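Local atomic coordinates of Cyclo(L-tyrosyl-L-tyrosyl) synthase (Mycobacterium tuberculosis, PDB entry 2X9Q), a protein that makes the cyclic dipeptide cyclo(L-Tyr-L-Tyr) from two tyrosyl-tRNA molecules without ATP, probably as a step toward mycocyclosin. Residues E194-V199 with A260-A265; V199-V204 with T221-C226; D228-E233 with S256-E261. All blocks are in the same frame, centred on the assembly; numbering follows the deposited sequence.

Contact 1: residues E194-V199 with A260-A265. Unlike the reference sequence in segment 194-199: M196 (reference Leu).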
loop_
_atom_site.group_PDB
_atom_site.type_symbol
_atom_site.label_atom_id
_atom_site.label_comp_id
_atom_site.label_asym_id
_atom_site.label_seq_id
_atom_site.Cartn_x
_atom_site.Cartn_y
_atom_site.Cartn_z
ATOM N N GLU A 194 -23.707 6.701 0.742
ATOM C CA GLU A 194 -23.871 5.410 0.139
ATOM C C GLU A 194 -23.404 5.408 -1.310
ATOM O O GLU A 194 -23.086 4.355 -1.791
ATOM C CB GLU A 194 -25.316 4.873 0.266
ATOM C CG GLU A 194 -26.308 5.799 -0.493
ATOM C CD GLU A 194 -27.722 5.143 -0.614
ATOM O OE1 GLU A 194 -28.317 4.759 0.413
ATOM O OE2 GLU A 194 -28.209 4.976 -1.728
ATOM N N ASP A 195 -23.344 6.554 -1.989
ATOM C CA ASP A 195 -22.824 6.562 -3.370
ATOM C C ASP A 195 -21.297 6.320 -3.375
ATOM O O ASP A 195 -20.791 5.545 -4.133
ATOM C CB ASP A 195 -23.145 7.873 -4.106
ATOM C CG ASP A 195 -24.684 8.178 -4.117
ATOM O OD1 ASP A 195 -25.466 7.260 -4.355
ATOM O OD2 ASP A 195 -25.068 9.331 -3.886
HETATM N N MSE A 196 -20.613 6.991 -2.484
HETATM C CA MSE A 196 -19.178 6.766 -2.309
HETATM C C MSE A 196 -18.893 5.349 -1.890
HETATM O O MSE A 196 -18.020 4.663 -2.461
HETATM C CB MSE A 196 -18.594 7.775 -1.284
HETATM C CG MSE A 196 -17.081 7.880 -1.409
HETATM SE SE MSE A 196 -16.316 8.008 0.360
HETATM C CE MSE A 196 -17.001 6.250 0.493
ATOM N N ARG A 197 -19.644 4.864 -0.906
ATOM C CA ARG A 197 -19.524 3.463 -0.556
ATOM C C ARG A 197 -19.741 2.489 -1.727
ATOM O O ARG A 197 -19.055 1.429 -1.840
ATOM C CB ARG A 197 -20.521 3.136 0.590
ATOM C CG ARG A 197 -20.377 1.694 1.131
ATOM C CD ARG A 197 -21.215 1.496 2.467
ATOM N NE ARG A 197 -22.660 1.584 2.153
ATOM C CZ ARG A 197 -23.558 2.520 2.523
ATOM N NH1 ARG A 197 -23.287 3.631 3.303
ATOM N NH2 ARG A 197 -24.773 2.323 2.050
ATOM N N ALA A 198 -20.763 2.765 -2.543
ATOM C CA ALA A 198 -21.045 1.828 -3.710
ATOM C C ALA A 198 -19.869 1.800 -4.709
ATOM O O ALA A 198 -19.467 0.736 -5.203
ATOM C CB ALA A 198 -22.365 2.314 -4.430
ATOM N N VAL A 199 -19.322 2.983 -5.007
ATOM C CA VAL A 199 -18.105 3.037 -5.854
ATOM C C VAL A 199 -16.989 2.207 -5.256
ATOM O O VAL A 199 -16.425 1.412 -5.978
ATOM C CB VAL A 199 -17.685 4.499 -6.187
ATOM C CG1 VAL A 199 -16.369 4.534 -7.131
ATOM C CG2 VAL A 199 -18.903 5.153 -6.940
ATOM N N ALA A 260 -7.224 3.603 -6.164
ATOM C CA ALA A 260 -6.494 4.679 -6.887
ATOM C C ALA A 260 -7.333 5.572 -7.759
ATOM O O ALA A 260 -7.155 6.779 -7.762
ATOM C CB ALA A 260 -5.310 4.121 -7.702
ATOM N N GLU A 261 -8.279 4.994 -8.487
ATOM C CA GLU A 261 -9.113 5.716 -9.387
ATOM C C GLU A 261 -9.913 6.782 -8.687
ATOM O O GLU A 261 -10.301 7.792 -9.299
ATOM C CB GLU A 261 -10.048 4.657 -10.088
ATOM C CG GLU A 261 -11.092 5.258 -10.944
ATOM C CD GLU A 261 -12.067 4.149 -11.461
ATOM O OE1 GLU A 261 -11.632 3.357 -12.281
ATOM O OE2 GLU A 261 -13.220 4.089 -10.988
HETATM N N MSE A 262 -10.226 6.576 -7.409
HETATM C CA MSE A 262 -10.904 7.614 -6.627
HETATM C C MSE A 262 -9.897 8.581 -5.937
HETATM O O MSE A 262 -10.022 9.828 -6.032
HETATM C CB MSE A 262 -11.748 6.970 -5.505
HETATM C CG MSE A 262 -12.439 7.990 -4.661
HETATM SE SE MSE A 262 -13.528 7.147 -3.289
HETATM C CE MSE A 262 -14.916 6.386 -4.506
ATOM N N LEU A 263 -8.919 8.007 -5.198
ATOM C CA LEU A 263 -8.058 8.817 -4.304
ATOM C C LEU A 263 -7.177 9.803 -5.079
ATOM O O LEU A 263 -6.856 10.898 -4.559
ATOM C CB LEU A 263 -7.125 7.909 -3.518
ATOM C CG LEU A 263 -7.759 6.799 -2.661
ATOM C CD1 LEU A 263 -6.715 6.326 -1.624
ATOM C CD2 LEU A 263 -9.025 7.307 -2.027
ATOM N N TYR A 264 -6.783 9.417 -6.294
ATOM C CA TYR A 264 -5.907 10.289 -7.142
ATOM C C TYR A 264 -6.660 10.980 -8.317
ATOM O O TYR A 264 -6.036 11.358 -9.321
ATOM C CB TYR A 264 -4.631 9.494 -7.682
ATOM C CG TYR A 264 -3.911 8.839 -6.510
ATOM C CD1 TYR A 264 -3.113 9.602 -5.627
ATOM C CD2 TYR A 264 -4.057 7.455 -6.226
ATOM C CE1 TYR A 264 -2.542 9.023 -4.480
ATOM C CE2 TYR A 264 -3.466 6.898 -5.107
ATOM C CZ TYR A 264 -2.737 7.689 -4.230
ATOM O OH TYR A 264 -2.102 7.112 -3.168
ATOM N N ALA A 265 -7.971 11.149 -8.182
ATOM C CA ALA A 265 -8.776 11.603 -9.301
ATOM C C ALA A 265 -8.874 13.125 -9.247
ATOM O O ALA A 265 -8.902 13.708 -8.128
ATOM C CB ALA A 265 -10.230 11.023 -9.146
#
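Two straight torsions carry M262 across to M196 and V199: CG lies anti to the backbone N (chi1 179°), and the chain stays extended to SE before turning at chi3 (-69°) to swing the methyl CE toward the opposite helix. On that helix the chi1 of V199 (-179°) is a setting that brings its CG1 branch forward to meet the methyl. The result is a small apolar bridge between two helices of the Rossmann-like cyclodipeptide synthase fold: helix 194-210, and the short helix 260-263 that follows strand 249-253 of the central sheet. The nearest backbones, those of V199 and M262, have CA atoms 8.6 Å apart, a gap that the long, unbranched side chain of M262 can span. M262 bridges it from one side, while the compact, beta-branched V199 needs to supply only a short, stiff surface to receive it. Its CB lies 3.7 Å from CE of M262, so the methyl rests against the branch point as well as the CG1 tip. One turn earlier, M196 crosses the M262 chain at about a right angle and flanks its end through CG, which stands 4.1 Å from SE of M262. Both methionines are selenomethionines, and position 196 is leucine in the reference sequence. M196 also packs on R189 and L190 of helix 177-192, and D193 OD1 accepts a hydrogen bond from its backbone N near the start of the helix. No hydrogen bond links the two segments; they meet near the surface through hydrocarbon and selenium, and C200 also packs on M262. The tightest touch is M262 CE against V199 CG1, at 3.5 Å.

Contact 2: residues V199-V204 with T221-C226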
loop_
_atom_site.group_PDB
_atom_site.type_symbol
_atom_site.label_atom_id
_atom_site.label_comp_id
_atom_site.label_asym_id
_atom_site.label_seq_id
_atom_site.Cartn_x
_atom_site.Cartn_y
_atom_site.Cartn_z
ATOM N N VAL A 199 -19.322 2.983 -5.007
ATOM C CA VAL A 199 -18.105 3.037 -5.854
ATOM C C VAL A 199 -16.989 2.207 -5.256
ATOM O O VAL A 199 -16.425 1.412 -5.978
ATOM C CB VAL A 199 -17.685 4.499 -6.187
ATOM C CG1 VAL A 199 -16.369 4.534 -7.131
ATOM C CG2 VAL A 199 -18.903 5.153 -6.940
ATOM N N CYS A 200 -16.705 2.388 -3.942
ATOM C CA CYS A 200 -15.659 1.575 -3.274
ATOM C C CYS A 200 -16.006 0.090 -3.316
ATOM O O CYS A 200 -15.096 -0.712 -3.515
ATOM C CB CYS A 200 -15.436 2.055 -1.818
ATOM S SG CYS A 200 -14.773 3.709 -1.758
ATOM N N GLN A 201 -17.291 -0.312 -3.178
ATOM C CA GLN A 201 -17.601 -1.776 -3.265
ATOM C C GLN A 201 -17.364 -2.297 -4.656
ATOM O O GLN A 201 -16.914 -3.439 -4.801
ATOM C CB GLN A 201 -19.073 -2.169 -3.003
ATOM C CG GLN A 201 -19.593 -1.897 -1.692
ATOM C CD GLN A 201 -19.228 -2.985 -0.683
ATOM O OE1 GLN A 201 -19.050 -4.211 -0.999
ATOM N NE2 GLN A 201 -19.092 -2.540 0.543
ATOM N N ASP A 202 -17.693 -1.492 -5.704
ATOM C CA ASP A 202 -17.450 -1.952 -7.039
ATOM C C ASP A 202 -15.934 -2.190 -7.184
ATOM O O ASP A 202 -15.506 -3.174 -7.796
ATOM C CB ASP A 202 -17.912 -0.924 -8.117
ATOM C CG ASP A 202 -18.061 -1.582 -9.487
ATOM O OD1 ASP A 202 -18.924 -2.499 -9.608
ATOM O OD2 ASP A 202 -17.324 -1.228 -10.431
ATOM N N LEU A 203 -15.130 -1.225 -6.719
ATOM C CA LEU A 203 -13.640 -1.317 -6.808
ATOM C C LEU A 203 -13.160 -2.533 -5.998
ATOM O O LEU A 203 -12.336 -3.250 -6.466
ATOM C CB LEU A 203 -12.998 0.024 -6.314
ATOM C CG LEU A 203 -13.167 1.167 -7.341
ATOM C CD1 LEU A 203 -12.718 2.529 -6.830
ATOM C CD2 LEU A 203 -12.539 0.936 -8.746
ATOM N N VAL A 204 -13.764 -2.843 -4.861
ATOM C CA VAL A 204 -13.391 -4.063 -4.180
ATOM C C VAL A 204 -13.707 -5.299 -5.006
ATOM O O VAL A 204 -12.865 -6.169 -5.079
ATOM C CB VAL A 204 -14.037 -4.122 -2.798
ATOM C CG1 VAL A 204 -14.158 -5.563 -2.219
ATOM C CG2 VAL A 204 -13.219 -3.176 -1.854
ATOM N N THR A 221 -18.843 -11.897 2.827
ATOM C CA THR A 221 -17.809 -11.862 3.826
ATOM C C THR A 221 -16.461 -11.554 3.227
ATOM O O THR A 221 -15.776 -10.728 3.810
ATOM C CB THR A 221 -17.722 -13.187 4.671
ATOM O OG1 THR A 221 -19.050 -13.544 5.022
ATOM C CG2 THR A 221 -16.887 -12.933 5.992
ATOM N N GLN A 222 -16.079 -12.194 2.113
ATOM C CA GLN A 222 -14.808 -11.871 1.485
ATOM C C GLN A 222 -14.735 -10.352 1.112
ATOM O O GLN A 222 -13.675 -9.728 1.248
ATOM C CB GLN A 222 -14.506 -12.716 0.258
ATOM C CG GLN A 222 -14.217 -14.241 0.568
ATOM C CD GLN A 222 -14.364 -15.141 -0.696
ATOM O OE1 GLN A 222 -14.554 -14.645 -1.800
ATOM N NE2 GLN A 222 -14.271 -16.452 -0.521
ATOM N N GLU A 223 -15.879 -9.800 0.647
ATOM C CA GLU A 223 -15.953 -8.353 0.271
ATOM C C GLU A 223 -15.781 -7.475 1.455
ATOM O O GLU A 223 -15.043 -6.521 1.375
ATOM C CB GLU A 223 -17.269 -8.021 -0.413
ATOM C CG GLU A 223 -17.325 -8.645 -1.756
ATOM C CD GLU A 223 -18.700 -8.435 -2.469
ATOM O OE1 GLU A 223 -19.503 -7.531 -2.110
ATOM O OE2 GLU A 223 -18.904 -9.167 -3.445
ATOM N N GLN A 224 -16.498 -7.772 2.542
ATOM C CA GLN A 224 -16.409 -6.975 3.752
ATOM C C GLN A 224 -14.967 -7.035 4.348
ATOM O O GLN A 224 -14.405 -6.023 4.717
ATOM C CB GLN A 224 -17.410 -7.468 4.818
ATOM C CG GLN A 224 -17.385 -6.491 6.021
ATOM C CD GLN A 224 -17.543 -4.989 5.498
ATOM O OE1 GLN A 224 -18.597 -4.644 4.924
ATOM N NE2 GLN A 224 -16.493 -4.143 5.645
ATOM N N VAL A 225 -14.351 -8.226 4.394
ATOM C CA VAL A 225 -12.980 -8.291 4.952
ATOM C C VAL A 225 -11.996 -7.543 4.035
ATOM O O VAL A 225 -11.104 -6.839 4.519
ATOM C CB VAL A 225 -12.563 -9.780 5.198
ATOM C CG1 VAL A 225 -11.026 -9.925 5.459
ATOM C CG2 VAL A 225 -13.454 -10.318 6.352
ATOM N N CYS A 226 -12.167 -7.674 2.726
ATOM C CA CYS A 226 -11.284 -6.969 1.802
ATOM C C CYS A 226 -11.439 -5.427 1.975
ATOM O O CYS A 226 -10.448 -4.693 1.994
ATOM C CB CYS A 226 -11.634 -7.354 0.351
ATOM S SG CYS A 226 -10.529 -6.645 -0.841
#
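Apolar packing comes first, and it centres on V204. Its CG1 reaches toward helix 220-244 and meets C226 at two atoms, lying 4.0 Å from CB and equally far from SG. C226 suits this place because its short side chain lets the branched valine come close to the helix, and its sulfur still offers an apolar surface. The same CG1 lies 3.8 Å from the backbone O of E223, an ordinary van der Waals approach to the main chain. Here the CA atoms of V204 and E223 are 6.7 Å apart, the closest pair between the segments. The helices themselves cross steeply, 109° between their N-to-C directions with axes 10.2 Å apart, which confines the contact to a small patch. M227 and I230, farther along helix 220-244, continue the apolar surface under V204.

The polar contact lies beside this patch. Q201 bends at chi2 (-83°), and its amide end comes nearer to E223, whose chain is extended beyond CG. The two side chains cross at about a right angle with the amide and carboxylate planes turned 50° apart. Q201 OE1 is 3.5 Å from E223 OE1, two acceptors that form no hydrogen bond. The stronger partner of that carboxylate oxygen is R205, whose NE makes a salt bridge to it. The positive charge probably offsets the unfavourable meeting of oxygens. With no hydrogen bond between the segments, the chemistry of the direct contact is mainly the hydrophobic packing of V204.

Contact 3: residues D228-E233 with S256-E261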
loop_
_atom_site.group_PDB
_atom_site.type_symbol
_atom_site.label_atom_id
_atom_site.label_comp_id
_atom_site.label_asym_id
_atom_site.label_seq_id
_atom_site.Cartn_x
_atom_site.Cartn_y
_atom_site.Cartn_z
ATOM N N ASP A 228 -12.214 -4.015 4.744
ATOM C CA ASP A 228 -11.534 -3.678 5.997
ATOM C C ASP A 228 -10.018 -3.566 5.797
ATOM O O ASP A 228 -9.365 -2.681 6.374
ATOM C CB ASP A 228 -11.810 -4.747 7.089
ATOM C CG ASP A 228 -13.248 -4.704 7.631
ATOM O OD1 ASP A 228 -14.016 -3.735 7.421
ATOM O OD2 ASP A 228 -13.619 -5.701 8.256
ATOM N N TYR A 229 -9.469 -4.493 5.049
ATOM C CA TYR A 229 -8.032 -4.629 4.778
ATOM C C TYR A 229 -7.573 -3.363 4.004
ATOM O O TYR A 229 -6.630 -2.706 4.398
ATOM C CB TYR A 229 -7.850 -5.897 3.923
ATOM C CG TYR A 229 -6.424 -6.275 3.558
ATOM C CD1 TYR A 229 -5.677 -5.511 2.625
ATOM C CD2 TYR A 229 -5.820 -7.458 4.126
ATOM C CE1 TYR A 229 -4.286 -5.896 2.287
ATOM C CE2 TYR A 229 -4.446 -7.849 3.806
ATOM C CZ TYR A 229 -3.693 -7.056 2.888
ATOM O OH TYR A 229 -2.380 -7.425 2.577
ATOM N N ILE A 230 -8.357 -2.958 3.001
ATOM C CA ILE A 230 -8.030 -1.751 2.148
ATOM C C ILE A 230 -8.194 -0.461 2.957
ATOM O O ILE A 230 -7.342 0.451 2.886
ATOM C CB ILE A 230 -8.948 -1.769 0.937
ATOM C CG1 ILE A 230 -8.372 -2.776 -0.103
ATOM C CG2 ILE A 230 -9.043 -0.376 0.313
ATOM C CD1 ILE A 230 -9.487 -3.140 -1.169
ATOM N N CYS A 231 -9.242 -0.392 3.772
ATOM C CA CYS A 231 -9.390 0.738 4.684
ATOM C C CYS A 231 -8.207 0.912 5.686
ATOM O O CYS A 231 -7.791 2.046 5.930
ATOM C CB CYS A 231 -10.736 0.712 5.418
ATOM S SG CYS A 231 -12.103 1.075 4.258
ATOM N N ALA A 232 -7.659 -0.197 6.216
ATOM C CA ALA A 232 -6.503 -0.157 7.052
ATOM C C ALA A 232 -5.186 0.328 6.376
ATOM O O ALA A 232 -4.371 0.967 7.044
ATOM C CB ALA A 232 -6.255 -1.532 7.708
ATOM N N GLU A 233 -4.953 0.002 5.115
ATOM C CA GLU A 233 -3.809 0.536 4.343
ATOM C C GLU A 233 -4.066 1.958 3.851
ATOM O O GLU A 233 -3.111 2.685 3.537
ATOM C CB GLU A 233 -3.611 -0.279 3.056
ATOM C CG GLU A 233 -3.168 -1.672 3.437
ATOM C CD GLU A 233 -2.907 -2.579 2.227
ATOM O OE1 GLU A 233 -3.242 -2.144 1.069
ATOM O OE2 GLU A 233 -2.382 -3.699 2.489
ATOM N N SER A 256 -1.766 -1.597 -9.418
ATOM C CA SER A 256 -2.365 -0.323 -8.921
ATOM C C SER A 256 -3.321 -0.584 -7.753
ATOM O O SER A 256 -3.960 -1.619 -7.684
ATOM C CB SER A 256 -2.993 0.580 -10.007
ATOM O OG SER A 256 -3.871 -0.219 -10.720
ATOM N N LEU A 257 -3.272 0.295 -6.766
ATOM C CA LEU A 257 -4.176 0.254 -5.650
ATOM C C LEU A 257 -5.647 0.203 -6.146
ATOM O O LEU A 257 -6.001 0.953 -7.057
ATOM C CB LEU A 257 -3.955 1.576 -4.937
ATOM C CG LEU A 257 -4.864 1.852 -3.764
ATOM C CD1 LEU A 257 -4.346 0.907 -2.634
ATOM C CD2 LEU A 257 -4.844 3.415 -3.441
ATOM N N PRO A 258 -6.516 -0.648 -5.523
ATOM C CA PRO A 258 -7.916 -0.727 -5.968
ATOM C C PRO A 258 -8.685 0.616 -5.856
ATOM O O PRO A 258 -9.526 0.896 -6.734
ATOM C CB PRO A 258 -8.559 -1.734 -4.994
ATOM C CG PRO A 258 -7.371 -2.626 -4.555
ATOM C CD PRO A 258 -6.226 -1.575 -4.403
ATOM N N LEU A 259 -8.365 1.445 -4.874
ATOM C CA LEU A 259 -9.046 2.731 -4.745
ATOM C C LEU A 259 -8.343 3.890 -5.494
ATOM O O LEU A 259 -8.812 5.049 -5.428
ATOM C CB LEU A 259 -9.190 3.097 -3.281
ATOM C CG LEU A 259 -10.107 2.111 -2.509
ATOM C CD1 LEU A 259 -10.337 2.792 -1.256
ATOM C CD2 LEU A 259 -11.546 1.858 -3.180
ATOM N N ALA A 260 -7.224 3.603 -6.164
ATOM C CA ALA A 260 -6.494 4.679 -6.887
ATOM C C ALA A 260 -7.333 5.572 -7.759
ATOM O O ALA A 260 -7.155 6.779 -7.762
ATOM C CB ALA A 260 -5.310 4.121 -7.702
ATOM N N GLU A 261 -8.279 4.994 -8.487
ATOM C CA GLU A 261 -9.113 5.716 -9.387
ATOM C C GLU A 261 -9.913 6.782 -8.687
ATOM O O GLU A 261 -10.301 7.792 -9.299
ATOM C CB GLU A 261 -10.048 4.657 -10.088
ATOM C CG GLU A 261 -11.092 5.258 -10.944
ATOM C CD GLU A 261 -12.067 4.149 -11.461
ATOM O OE1 GLU A 261 -11.632 3.357 -12.281
ATOM O OE2 GLU A 261 -13.220 4.089 -10.988
#
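The puckered pyrrolidine ring of P258 turns its CB and CG toward CD1 of I230. The distances are 4.0 Å from CD1 to CG and 4.2 Å to CB, and the side chains approach at a slant. F207 of helix 194-210 also packs on the proline. I230 divides its two branches between neighbouring residues. With CG1 beside the backbone N (chi1 -80°), the longer arm carries CD1 to P258, while the other branch, CG2, turns to L259. There CG2 sits 3.8 Å from L259 CD1 and 3.9 Å from CG, so a single beta-branched residue fills the angle between the proline ring and the leucine side chain.

The shape of the opposing chain explains why both are available. L257 to A260 forms a type I beta turn, closed by a hydrogen bond of 3.1 Å from A260 N to L257 O, and P258 takes the second position, where its restricted phi of -60° fits naturally. The turn leads directly into helix 260-263, while L257 N is bonded to H278 NE2 of the sheet. No hydrogen bond crosses between the segments. V204 and L203 of helix 194-210 touch I230 and L259 respectively, adding to the buried apolar core.

I230 thus packs toward the turn from a helix whose residues Y229 to E233 probably bind substrate, by analogy with related enzymes; E233, which may be critical in catalysis, is hydrogen-bonded through OE2 to T118 OG1. The contact includes residues of the probable substrate site of a Rossmann-like, HUP-clan domain related to class I aminoacyl-tRNA synthetases.

The three contacts form a triangle, with centres of contacts 1 and 2 about 12 Å apart and contact 3 about 10 Å from each. Helix 194-210 serves contacts 1 and 2, which share V199; helix 220-244 serves contacts 2 and 3; and the 256-265 region serves contacts 1 and 3. Direct packing joins them: M262 CE touches C200 SG at 3.8 Å, V204 CG2 meets I230 CD1 at 3.8 Å, and L263 CD1 lies 3.9 Å from L257 CD2. Contact 3 adjoins the probable active site, the P258 side chain being about 10 Å from that of S88, the likely nucleophile, whereas contact 1 lies toward the surface.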